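PDB 7JPJ: diaminopimelate decarboxylase from Phaeodactylum tricornutum, which probably catalyses the pyridoxal-phosphate-dependent decarboxylation of diaminopimelate to lysine, the last step of lysine biosynthesis, and works as a dimer. Local coordinates for residues A[70-75]-A[93-98]; A[165-170]-A[201-206]; A[264-267]-A[273-276]; A[350-355]-A[361-366]. One frame throughout, in Å; residues are numbered along the deposited sequence.

Interaction 1: residues A[70-75]-A[93-98]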
loop_
_atom_site.group_PDB
_atom_site.type_symbol
_atom_site.label_atom_id
_atom_site.label_comp_id
_atom_site.label_asym_id
_atom_site.label_seq_id
_atom_site.Cartn_x
_atom_site.Cartn_y
_atom_site.Cartn_z
ATOM N N TYR A 70 -14.025 -20.913 8.118
ATOM C CA TYR A 70 -15.079 -21.333 7.200
ATOM C C TYR A 70 -14.535 -22.267 6.125
ATOM O O TYR A 70 -15.126 -23.318 5.847
ATOM C CB TYR A 70 -15.752 -20.123 6.555
ATOM C CG TYR A 70 -16.727 -20.546 5.488
ATOM C CD1 TYR A 70 -17.987 -21.017 5.828
ATOM C CD2 TYR A 70 -16.377 -20.521 4.142
ATOM C CE1 TYR A 70 -18.880 -21.430 4.863
ATOM C CE2 TYR A 70 -17.265 -20.935 3.167
ATOM C CZ TYR A 70 -18.514 -21.386 3.534
ATOM O OH TYR A 70 -19.406 -21.799 2.574
ATOM N N PHE A 71 -13.421 -21.890 5.493
ATOM C CA PHE A 71 -12.836 -22.743 4.464
ATOM C C PHE A 71 -12.316 -24.050 5.048
ATOM O O PHE A 71 -12.248 -25.059 4.339
ATOM C CB PHE A 71 -11.711 -22.010 3.739
ATOM C CG PHE A 71 -12.188 -20.954 2.780
ATOM C CD1 PHE A 71 -13.407 -21.080 2.135
ATOM C CD2 PHE A 71 -11.409 -19.837 2.519
ATOM C CE1 PHE A 71 -13.843 -20.108 1.249
ATOM C CE2 PHE A 71 -11.839 -18.865 1.636
ATOM C CZ PHE A 71 -13.058 -18.999 1.001
ATOM N N HIS A 72 -11.947 -24.058 6.330
ATOM C CA HIS A 72 -11.545 -25.312 6.957
ATOM C C HIS A 72 -12.734 -26.254 7.107
ATOM O O HIS A 72 -12.608 -27.464 6.876
ATOM C CB HIS A 72 -10.890 -25.044 8.314
ATOM C CG HIS A 72 -10.387 -26.278 8.993
ATOM N ND1 HIS A 72 -10.700 -26.594 10.298
ATOM C CD2 HIS A 72 -9.604 -27.287 8.540
ATOM C CE1 HIS A 72 -10.127 -27.740 10.621
ATOM N NE2 HIS A 72 -9.458 -28.181 9.571
ATOM N N SER A 73 -13.898 -25.719 7.483
ATOM C CA SER A 73 -15.099 -26.539 7.595
ATOM C C SER A 73 -15.532 -27.115 6.254
ATOM O O SER A 73 -16.273 -28.105 6.226
ATOM C CB SER A 73 -16.236 -25.717 8.201
ATOM O OG SER A 73 -16.576 -24.631 7.357
ATOM N N LYS A 74 -15.096 -26.517 5.145
ATOM C CA LYS A 74 -15.391 -27.021 3.812
ATOM C C LYS A 74 -14.299 -27.937 3.274
ATOM O O LYS A 74 -14.310 -28.255 2.082
ATOM C CB LYS A 74 -15.611 -25.855 2.845
ATOM C CG LYS A 74 -16.866 -25.051 3.130
ATOM C CD LYS A 74 -18.112 -25.852 2.810
ATOM C CE LYS A 74 -18.756 -25.375 1.521
ATOM N NZ LYS A 74 -20.061 -26.058 1.267
ATOM N N ASN A 75 -13.362 -28.359 4.127
ATOM C CA ASN A 75 -12.251 -29.240 3.749
ATOM C C ASN A 75 -11.339 -28.600 2.706
ATOM O O ASN A 75 -10.770 -29.292 1.855
ATOM C CB ASN A 75 -12.756 -30.601 3.260
ATOM C CG ASN A 75 -13.502 -31.357 4.334
ATOM O OD1 ASN A 75 -13.269 -31.152 5.526
ATOM N ND2 ASN A 75 -14.414 -32.231 3.923
ATOM N N GLY A 93 -7.301 -22.481 14.159
ATOM C CA GLY A 93 -7.725 -23.860 14.255
ATOM C C GLY A 93 -7.328 -24.744 13.095
ATOM O O GLY A 93 -7.681 -25.928 13.095
ATOM N N VAL A 94 -6.618 -24.214 12.111
ATOM C CA VAL A 94 -6.200 -25.043 10.975
ATOM C C VAL A 94 -5.096 -25.991 11.432
ATOM O O VAL A 94 -4.084 -25.532 11.992
ATOM C CB VAL A 94 -5.730 -24.161 9.816
ATOM C CG1 VAL A 94 -5.177 -25.013 8.685
ATOM C CG2 VAL A 94 -6.872 -23.289 9.317
ATOM N N PRO A 95 -5.245 -27.301 11.244
ATOM C CA PRO A 95 -4.162 -28.219 11.606
ATOM C C PRO A 95 -2.944 -27.996 10.726
ATOM O O PRO A 95 -3.047 -27.530 9.588
ATOM C CB PRO A 95 -4.773 -29.608 11.371
ATOM C CG PRO A 95 -6.258 -29.382 11.330
ATOM C CD PRO A 95 -6.432 -28.015 10.751
ATOM N N ALA A 96 -1.776 -28.341 11.275
ATOM C CA ALA A 96 -0.520 -28.070 10.582
ATOM C C ALA A 96 -0.447 -28.796 9.244
ATOM O O ALA A 96 0.040 -28.237 8.254
ATOM C CB ALA A 96 0.660 -28.457 11.471
ATOM N N GLU A 97 -0.930 -30.039 9.191
ATOM C CA GLU A 97 -0.839 -30.836 7.972
ATOM C C GLU A 97 -1.629 -30.235 6.816
ATOM O O GLU A 97 -1.355 -30.563 5.656
ATOM C CB GLU A 97 -1.323 -32.268 8.226
ATOM C CG GLU A 97 -1.001 -32.826 9.605
ATOM C CD GLU A 97 -1.942 -32.312 10.684
ATOM O OE1 GLU A 97 -1.445 -31.742 11.684
ATOM O OE2 GLU A 97 -3.175 -32.468 10.524
ATOM N N ASN A 98 -2.605 -29.375 7.100
ATOM C CA ASN A 98 -3.390 -28.730 6.058
ATOM C C ASN A 98 -2.728 -27.469 5.519
ATOM O O ASN A 98 -3.303 -26.814 4.643
ATOM C CB ASN A 98 -4.791 -28.389 6.575
ATOM C CG ASN A 98 -5.625 -29.621 6.867
ATOM O OD1 ASN A 98 -5.095 -30.715 7.073
ATOM N ND2 ASN A 98 -6.941 -29.450 6.883
#
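His72 carries this contact almost alone, reaching from helix 65-73 to the turn that follows helix 83-91. Its ring swings outward because CG lies anti to the backbone N (chi1 -177°), and this brings the imidazole to Pro95, Asn98 and Gly93. The van der Waals part centres on Pro95. NE2 of His72 lies 3.3 Å from CD of Pro95, and CE1 of the same ring is 3.7 Å from that atom. The proline comes at the ring obliquely, its side chain running opposite to that of the histidine, and its CG is 3.8 Å from His72 NE2. Val94 adds a marginal touch, CG2 being 4.5 Å from CB of His72.

Polar atoms of Asn98 and Gly93 lie beside ring carbons of His72, without bonding. Asn98 stands at the ring edge, near its plane, with ND2 3.8 Å from His72 CD2; the amide is turned 64° from the imidazole. Gly93 O lies 3.9 Å from His72 CE1. No hydrogen bond crosses between the segments; van der Waals contact joins them.

Backbone bonds shape both sides. Asn75, at positive phi, ends helix 65-73 in a Schellman motif, its N bonded to His72 O at 3.0 Å. Gly93 plays the same part after helix 83-91, also at positive phi, and Asn98 N returns to Pro95 O. The buried Phe71 packs edge-to-face with Tyr57. A helix packed beside the loop that leads from the next helix to its strand, outside a ring of parallel strands, is the arrangement of a beta/alpha (TIM) barrel.

Interaction 2: residues A[165-170]-A[201-206]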
loop_
_atom_site.group_PDB
_atom_site.type_symbol
_atom_site.label_atom_id
_atom_site.label_comp_id
_atom_site.label_asym_id
_atom_site.label_seq_id
_atom_site.Cartn_x
_atom_site.Cartn_y
_atom_site.Cartn_z
ATOM N N THR A 165 7.521 -7.721 -14.896
ATOM C CA THR A 165 7.275 -8.566 -13.734
ATOM C C THR A 165 6.377 -9.737 -14.111
ATOM O O THR A 165 5.447 -9.596 -14.909
ATOM C CB THR A 165 6.629 -7.756 -12.612
ATOM O OG1 THR A 165 5.451 -7.106 -13.105
ATOM C CG2 THR A 165 7.593 -6.711 -12.086
ATOM N N ASN A 166 6.651 -10.896 -13.522
ATOM C CA ASN A 166 5.954 -12.112 -13.910
ATOM C C ASN A 166 6.050 -13.134 -12.788
ATOM O O ASN A 166 6.967 -13.097 -11.963
ATOM C CB ASN A 166 6.526 -12.690 -15.209
ATOM C CG ASN A 166 5.476 -13.377 -16.053
ATOM O OD1 ASN A 166 5.067 -14.501 -15.759
ATOM N ND2 ASN A 166 5.031 -12.706 -17.109
ATOM N N VAL A 167 5.078 -14.053 -12.773
ATOM C CA VAL A 167 5.094 -15.171 -11.832
ATOM C C VAL A 167 6.054 -16.269 -12.251
ATOM O O VAL A 167 6.342 -17.168 -11.450
ATOM C CB VAL A 167 3.687 -15.779 -11.667
ATOM C CG1 VAL A 167 2.780 -14.835 -10.893
ATOM C CG2 VAL A 167 3.086 -16.108 -13.029
ATOM N N GLY A 168 6.553 -16.226 -13.484
ATOM C CA GLY A 168 7.511 -17.205 -13.961
ATOM C C GLY A 168 8.287 -16.644 -15.130
ATOM O O GLY A 168 7.989 -15.563 -15.642
ATOM N N GLY A 169 9.296 -17.399 -15.549
ATOM C CA GLY A 169 10.116 -17.009 -16.669
ATOM C C GLY A 169 11.436 -16.406 -16.234
ATOM O O GLY A 169 11.765 -16.372 -15.043
ATOM N N PRO A 170 12.221 -15.914 -17.198
ATOM C CA PRO A 170 13.537 -15.351 -16.853
ATOM C C PRO A 170 13.462 -14.059 -16.055
ATOM O O PRO A 170 14.461 -13.681 -15.432
ATOM C CB PRO A 170 14.193 -15.124 -18.222
ATOM C CG PRO A 170 13.045 -14.989 -19.171
ATOM C CD PRO A 170 11.963 -15.888 -18.648
ATOM N N HIS A 201 5.681 -27.969 -7.347
ATOM C CA HIS A 201 4.840 -26.783 -7.256
ATOM C C HIS A 201 5.142 -25.858 -8.426
ATOM O O HIS A 201 6.307 -25.549 -8.695
ATOM C CB HIS A 201 5.068 -26.050 -5.929
ATOM C CG HIS A 201 4.067 -24.972 -5.649
ATOM N ND1 HIS A 201 2.955 -24.763 -6.436
ATOM C CD2 HIS A 201 4.010 -24.043 -4.665
ATOM C CE1 HIS A 201 2.258 -23.751 -5.950
ATOM N NE2 HIS A 201 2.877 -23.298 -4.875
ATOM N N THR A 202 4.095 -25.419 -9.113
ATOM C CA THR A 202 4.217 -24.476 -10.211
ATOM C C THR A 202 3.155 -23.397 -10.044
ATOM O O THR A 202 2.175 -23.570 -9.315
ATOM C CB THR A 202 4.064 -25.175 -11.571
ATOM O OG1 THR A 202 4.512 -24.306 -12.616
ATOM C CG2 THR A 202 2.611 -25.519 -11.820
ATOM N N HIS A 203 3.360 -22.269 -10.721
ATOM C CA HIS A 203 2.424 -21.155 -10.634
ATOM C C HIS A 203 2.624 -20.202 -11.805
ATOM O O HIS A 203 3.204 -19.124 -11.642
ATOM C CB HIS A 203 2.595 -20.413 -9.305
ATOM C CG HIS A 203 1.584 -19.330 -9.075
ATOM N ND1 HIS A 203 0.257 -19.591 -8.816
ATOM C CD2 HIS A 203 1.711 -17.981 -9.061
ATOM C CE1 HIS A 203 -0.392 -18.451 -8.655
ATOM N NE2 HIS A 203 0.468 -17.460 -8.800
ATOM N N ILE A 204 2.159 -20.594 -12.991
ATOM C CA ILE A 204 2.333 -19.777 -14.187
ATOM C C ILE A 204 1.034 -19.714 -14.980
ATOM O O ILE A 204 1.030 -19.312 -16.148
ATOM C CB ILE A 204 3.475 -20.314 -15.071
ATOM C CG1 ILE A 204 3.156 -21.734 -15.544
ATOM C CG2 ILE A 204 4.805 -20.259 -14.335
ATOM C CD1 ILE A 204 3.937 -22.160 -16.768
ATOM N N GLY A 205 -0.074 -20.110 -14.359
ATOM C CA GLY A 205 -1.356 -20.094 -15.048
ATOM C C GLY A 205 -2.011 -18.719 -15.006
ATOM O O GLY A 205 -1.896 -17.980 -14.029
ATOM N N SER A 206 -2.711 -18.386 -16.089
ATOM C CA SER A 206 -3.393 -17.104 -16.203
ATOM C C SER A 206 -4.450 -17.204 -17.294
ATOM O O SER A 206 -4.416 -18.105 -18.137
ATOM C CB SER A 206 -2.413 -15.966 -16.511
ATOM O OG SER A 206 -1.929 -16.059 -17.842
#
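Val167 overlaps the His203 ring and the backbone just after it, its CG1 3.8 Å from His203 CD2 and its CG2 3.3 Å from His203 O. The two segments are loops following strands 141-147 and 196-201 of the beta/alpha (TIM) barrel, neighbours in the parallel sheet, so the contact joins loops at the end of the barrel where the active site of this family lies. The valine torsion (chi1 -71°) sets CG1 anti to its own carbonyl carbon, pointing one methyl at the imidazole while the other, CG2, reaches the main chain and comes 3.9 Å from Ile204 CA. The methyl meets the ring obliquely.

The imidazole is held from elsewhere too: ND1 is hydrogen-bonded to the backbone N of Gly237. The His203 side chain lies about 6 Å from that of Lys60, the predicted cofactor lysine, and about 4 Å from a bound sulfate, consistent with the family's histidine that packs on the pyridoxal ring. Cutting Val167 back to an alanine is likely to open a gap beside His203 CD2 and Ile204 CA, leaving the imidazole to rely more on its bond to Gly237.

Further along, Gly168 is the residue whose CA lies closest to the other segment, 5.8 Å from Ile204 CA; its lack of a side chain lets Ile204 CG2 pack at 4.1 Å from Gly168 CA. No hydrogen bond links the segments. The bend that presents Val167 is an Asx turn: Asn166 OD1, also bonded to Ser152 N, accepts Gly168 N at 3.2 Å, in the carbonyl plane on a lone pair, with a 157° N-H...O angle.

Interaction 3: residues A[264-267]-A[273-276]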
loop_
_atom_site.group_PDB
_atom_site.type_symbol
_atom_site.label_atom_id
_atom_site.label_comp_id
_atom_site.label_asym_id
_atom_site.label_seq_id
_atom_site.Cartn_x
_atom_site.Cartn_y
_atom_site.Cartn_z
ATOM N N LYS A 264 -4.081 -37.585 -17.000
ATOM C CA LYS A 264 -4.288 -38.929 -17.525
ATOM C C LYS A 264 -3.198 -39.305 -18.521
ATOM O O LYS A 264 -2.758 -40.459 -18.559
ATOM C CB LYS A 264 -5.667 -39.036 -18.177
ATOM C CG LYS A 264 -6.838 -38.853 -17.225
ATOM C CD LYS A 264 -8.114 -39.429 -17.824
ATOM C CE LYS A 264 -9.339 -39.053 -17.004
ATOM N NZ LYS A 264 -9.646 -37.599 -17.114
ATOM N N LYS A 265 -2.754 -38.347 -19.340
ATOM C CA LYS A 265 -1.689 -38.636 -20.293
ATOM C C LYS A 265 -0.375 -38.926 -19.583
ATOM O O LYS A 265 0.437 -39.712 -20.083
ATOM C CB LYS A 265 -1.521 -37.474 -21.276
ATOM C CG LYS A 265 -0.696 -37.822 -22.514
ATOM C CD LYS A 265 -0.562 -36.635 -23.466
ATOM C CE LYS A 265 -1.687 -36.607 -24.499
ATOM N NZ LYS A 265 -2.730 -35.579 -24.201
ATOM N N PHE A 266 -0.152 -38.306 -18.423
ATOM C CA PHE A 266 1.037 -38.612 -17.636
ATOM C C PHE A 266 0.978 -40.036 -17.098
ATOM O O PHE A 266 1.963 -40.780 -17.169
ATOM C CB PHE A 266 1.181 -37.606 -16.493
ATOM C CG PHE A 266 2.504 -37.676 -15.786
ATOM C CD1 PHE A 266 3.621 -37.054 -16.317
ATOM C CD2 PHE A 266 2.631 -38.365 -14.591
ATOM C CE1 PHE A 266 4.843 -37.117 -15.669
ATOM C CE2 PHE A 266 3.848 -38.433 -13.937
ATOM C CZ PHE A 266 4.957 -37.807 -14.478
ATOM N N ALA A 267 -0.179 -40.437 -16.566
ATOM C CA ALA A 267 -0.344 -41.797 -16.072
ATOM C C ALA A 267 -0.317 -42.828 -17.192
ATOM O O ALA A 267 -0.043 -44.003 -16.930
ATOM C CB ALA A 267 -1.649 -41.916 -15.285
ATOM N N GLU A 273 -0.296 -42.147 -11.079
ATOM C CA GLU A 273 -1.508 -41.355 -10.917
ATOM C C GLU A 273 -1.254 -40.315 -9.830
ATOM O O GLU A 273 -1.111 -40.660 -8.652
ATOM C CB GLU A 273 -2.694 -42.256 -10.578
ATOM C CG GLU A 273 -2.952 -43.328 -11.633
ATOM C CD GLU A 273 -4.133 -44.223 -11.302
ATOM O OE1 GLU A 273 -4.806 -43.978 -10.277
ATOM O OE2 GLU A 273 -4.390 -45.175 -12.073
ATOM N N LEU A 274 -1.195 -39.047 -10.226
ATOM C CA LEU A 274 -0.738 -37.974 -9.354
ATOM C C LEU A 274 -1.911 -37.212 -8.754
ATOM O O LEU A 274 -2.906 -36.940 -9.432
ATOM C CB LEU A 274 0.160 -36.995 -10.115
ATOM C CG LEU A 274 1.490 -37.504 -10.675
ATOM C CD1 LEU A 274 2.206 -36.387 -11.415
ATOM C CD2 LEU A 274 2.370 -38.070 -9.574
ATOM N N GLN A 275 -1.778 -36.863 -7.476
ATOM C CA GLN A 275 -2.718 -35.953 -6.840
ATOM C C GLN A 275 -2.513 -34.537 -7.370
ATOM O O GLN A 275 -1.381 -34.101 -7.595
ATOM C CB GLN A 275 -2.531 -35.979 -5.323
ATOM C CG GLN A 275 -3.375 -34.965 -4.574
ATOM C CD GLN A 275 -4.660 -35.568 -4.052
ATOM O OE1 GLN A 275 -5.158 -36.552 -4.600
ATOM N NE2 GLN A 275 -5.216 -34.974 -2.999
ATOM N N MET A 276 -3.614 -33.816 -7.579
ATOM C CA MET A 276 -3.565 -32.440 -8.054
ATOM C C MET A 276 -3.890 -31.470 -6.925
ATOM O O MET A 276 -4.677 -31.773 -6.025
ATOM C CB MET A 276 -4.542 -32.209 -9.213
ATOM C CG MET A 276 -4.205 -30.987 -10.056
ATOM S SD MET A 276 -5.478 -30.509 -11.241
ATOM C CE MET A 276 -6.940 -31.204 -10.490
#
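The short helix-to-strand connection of a beta/alpha barrel brings Phe266 and Ala267, near the end of helix 252-270, against Leu274 and Glu273, which lead into strand 275-278. The backbones come closest at the turn, where Ala267 CA is 5.3 Å from Glu273 CA.

The main contact is apolar. Leu274 CD1 lies 3.6 Å from Phe266 CE2 and 3.8 Å from CD2 of the same ring, so one methyl lies against the CD2-CE2 bond, approaching obliquely. Leu274 CG follows at 4.1 Å from Phe266 CE2. Both torsions help: the leucine CD1 is anti to CA (chi2 179°), which carries that methyl to the end of the side chain, while Phe266 has CG anti to the backbone N (chi1 -169°), turning its ring toward the strand. The two side chains cross at a slant, without stacking.

Nearer the turn the contact thins to a methyl-methylene touch, Ala267 CB lying 4.1 Å from Glu273 CG. The glutamate's first bond points away from the helix; CG still makes the touch, and the carboxylate beyond it lies farther from Ala267. No hydrogen bond passes between the segments.

Outside them, Leu221 of helix 210-222 packs on both Phe266 and Leu274, and Phe263 reaches Leu274 from one turn earlier in helix 252-270, so the pair is part of a larger apolar layer. Strand 275-278 lies between strands 53-58 and 232-234 and so closes the parallel ring. A helix lying over its own following strand, with aromatic and aliphatic side chains filling the layer between, is characteristic of the TIM barrel.

Interaction 4: residues A[350-355]-A[361-366]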
loop_
_atom_site.group_PDB
_atom_site.type_symbol
_atom_site.label_atom_id
_atom_site.label_comp_id
_atom_site.label_asym_id
_atom_site.label_seq_id
_atom_site.Cartn_x
_atom_site.Cartn_y
_atom_site.Cartn_z
ATOM N N VAL A 350 -19.956 10.822 -12.005
ATOM C CA VAL A 350 -19.118 11.399 -10.964
ATOM C C VAL A 350 -17.745 10.737 -10.989
ATOM O O VAL A 350 -17.526 9.716 -11.645
ATOM C CB VAL A 350 -19.742 11.253 -9.559
ATOM C CG1 VAL A 350 -21.106 11.936 -9.493
ATOM C CG2 VAL A 350 -19.841 9.784 -9.172
ATOM N N VAL A 351 -16.818 11.352 -10.261
ATOM C CA VAL A 351 -15.521 10.776 -9.931
ATOM C C VAL A 351 -15.505 10.536 -8.429
ATOM O O VAL A 351 -15.977 11.378 -7.657
ATOM C CB VAL A 351 -14.364 11.703 -10.357
ATOM C CG1 VAL A 351 -13.039 11.199 -9.815
ATOM C CG2 VAL A 351 -14.311 11.828 -11.866
ATOM N N VAL A 352 -14.984 9.384 -8.015
ATOM C CA VAL A 352 -14.958 8.989 -6.610
ATOM C C VAL A 352 -13.528 9.111 -6.100
ATOM O O VAL A 352 -12.606 8.513 -6.668
ATOM C CB VAL A 352 -15.496 7.564 -6.414
ATOM C CG1 VAL A 352 -15.582 7.230 -4.931
ATOM C CG2 VAL A 352 -16.859 7.422 -7.075
ATOM N N VAL A 353 -13.343 9.880 -5.028
ATOM C CA VAL A 353 -12.028 10.092 -4.441
ATOM C C VAL A 353 -12.043 9.623 -2.992
ATOM O O VAL A 353 -13.091 9.518 -2.349
ATOM C CB VAL A 353 -11.572 11.564 -4.523
ATOM C CG1 VAL A 353 -11.540 12.037 -5.971
ATOM C CG2 VAL A 353 -12.471 12.450 -3.675
ATOM N N GLY A 354 -10.839 9.344 -2.475
ATOM C CA GLY A 354 -10.687 8.892 -1.111
ATOM C C GLY A 354 -10.436 10.028 -0.131
ATOM O O GLY A 354 -10.215 11.178 -0.507
ATOM N N HIS A 355 -10.460 9.675 1.156
ATOM C CA HIS A 355 -10.323 10.656 2.225
ATOM C C HIS A 355 -8.875 11.006 2.550
ATOM O O HIS A 355 -8.647 11.896 3.377
ATOM C CB HIS A 355 -11.030 10.155 3.492
ATOM C CG HIS A 355 -10.478 8.872 4.035
ATOM N ND1 HIS A 355 -10.880 8.343 5.243
ATOM C CD2 HIS A 355 -9.562 8.008 3.534
ATOM C CE1 HIS A 355 -10.234 7.212 5.464
ATOM N NE2 HIS A 355 -9.428 6.986 4.443
ATOM N N ASP A 361 -5.122 9.321 -4.384
ATOM C CA ASP A 361 -6.183 8.569 -3.710
ATOM C C ASP A 361 -7.470 8.638 -4.537
ATOM O O ASP A 361 -8.471 9.254 -4.162
ATOM C CB ASP A 361 -6.399 9.089 -2.298
ATOM C CG ASP A 361 -7.237 8.144 -1.457
ATOM O OD1 ASP A 361 -7.542 7.031 -1.941
ATOM O OD2 ASP A 361 -7.594 8.510 -0.317
ATOM N N LEU A 362 -7.433 7.964 -5.679
ATOM C CA LEU A 362 -8.529 7.960 -6.635
ATOM C C LEU A 362 -9.191 6.588 -6.633
ATOM O O LEU A 362 -8.501 5.563 -6.663
ATOM C CB LEU A 362 -8.014 8.320 -8.030
ATOM C CG LEU A 362 -8.961 8.239 -9.222
ATOM C CD1 LEU A 362 -10.204 9.065 -8.964
ATOM C CD2 LEU A 362 -8.242 8.719 -10.467
ATOM N N MET A 363 -10.523 6.570 -6.588
ATOM C CA MET A 363 -11.279 5.324 -6.535
ATOM C C MET A 363 -11.906 4.937 -7.869
ATOM O O MET A 363 -12.380 3.805 -8.003
ATOM C CB MET A 363 -12.377 5.417 -5.469
ATOM C CG MET A 363 -11.851 5.447 -4.044
ATOM S SD MET A 363 -10.755 4.061 -3.682
ATOM C CE MET A 363 -11.573 3.326 -2.264
ATOM N N THR A 364 -11.927 5.838 -8.850
ATOM C CA THR A 364 -12.461 5.556 -10.184
ATOM C C THR A 364 -11.422 5.947 -11.227
ATOM O O THR A 364 -11.558 6.977 -11.898
ATOM C CB THR A 364 -13.773 6.301 -10.428
ATOM O OG1 THR A 364 -13.616 7.680 -10.072
ATOM C CG2 THR A 364 -14.894 5.691 -9.609
ATOM N N PRO A 365 -10.374 5.147 -11.393
ATOM C CA PRO A 365 -9.340 5.475 -12.376
ATOM C C PRO A 365 -9.654 4.921 -13.760
ATOM O O PRO A 365 -10.520 4.062 -13.944
ATOM C CB PRO A 365 -8.093 4.798 -11.792
ATOM C CG PRO A 365 -8.639 3.584 -11.117
ATOM C CD PRO A 365 -10.028 3.942 -10.617
ATOM N N ALA A 366 -8.925 5.442 -14.740
ATOM C CA ALA A 366 -8.993 4.882 -16.079
ATOM C C ALA A 366 -8.439 3.460 -16.061
ATOM O O ALA A 366 -7.468 3.184 -15.348
ATOM C CB ALA A 366 -8.207 5.746 -17.066
#
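Val352 is gripped at both ends of its backbone by the returning chain. Its N donates to Thr364 OG1 at 3.0 Å, nearly straight at 173°, and its O accepts Met363 N at 2.8 Å, that donor tilted 27° from the carbonyl plane. Gly354 N adds a third bond, to Asp361 O at 2.9 Å. The last two flank Val353 and Leu362, a non-hydrogen-bonded antiparallel pair forming a single beta bridge. Thr364 OG1 is also bonded to Ala374 O, so its hydroxyl ties strand 347-353 to strand 373-379.

Asp361 folds its carboxylate over Gly354, where there is no side chain to meet it, and OD2 bonds to Cys356 N while OD1 takes Met316 N. His355 is fixed separately, by Thr317 and by Glu105 of the second subunit.

Packing surrounds these bonds. Thr364 CG2 touches Val352 CG2 at 3.6 Å, and Met363 CB lies 3.7 Å from Val352 CG1. Elsewhere Leu362 CD1 meets Val351 CG1 at 3.6 Å, the side chains at about a right angle. A valine in place of Thr364 would probably leave Val352 N and Ala374 O without their shared partner in a buried place.

The intervening turn, which carries the predicted proton donor Cys357, is probably held in place by the buried bonds at its base: Gly354 N to Asp361 O, and Asp361 OD2 to Cys356 N.

Overall arrangement
From the N terminus the contacts come in series: each closes before the next opens, so none nest or cross. Interaction 1 closes a loop of one helix and one strand on the outside of the barrel; interaction 2 spans thirty residues to join loops after two neighbouring strands; interaction 3 closes the short turn from helix to the strand that completes the ring. All three belong to the pyridoxal-binding barrel. Interaction 4 closes a tight loop in the separate mixed sheet, its centre about 48 Å from that of interaction 3, on the opposite side of the chain's centre. Interactions 2 and 4 both touch the second subunit, so barrel and mixed-sheet domain both contribute to the interface.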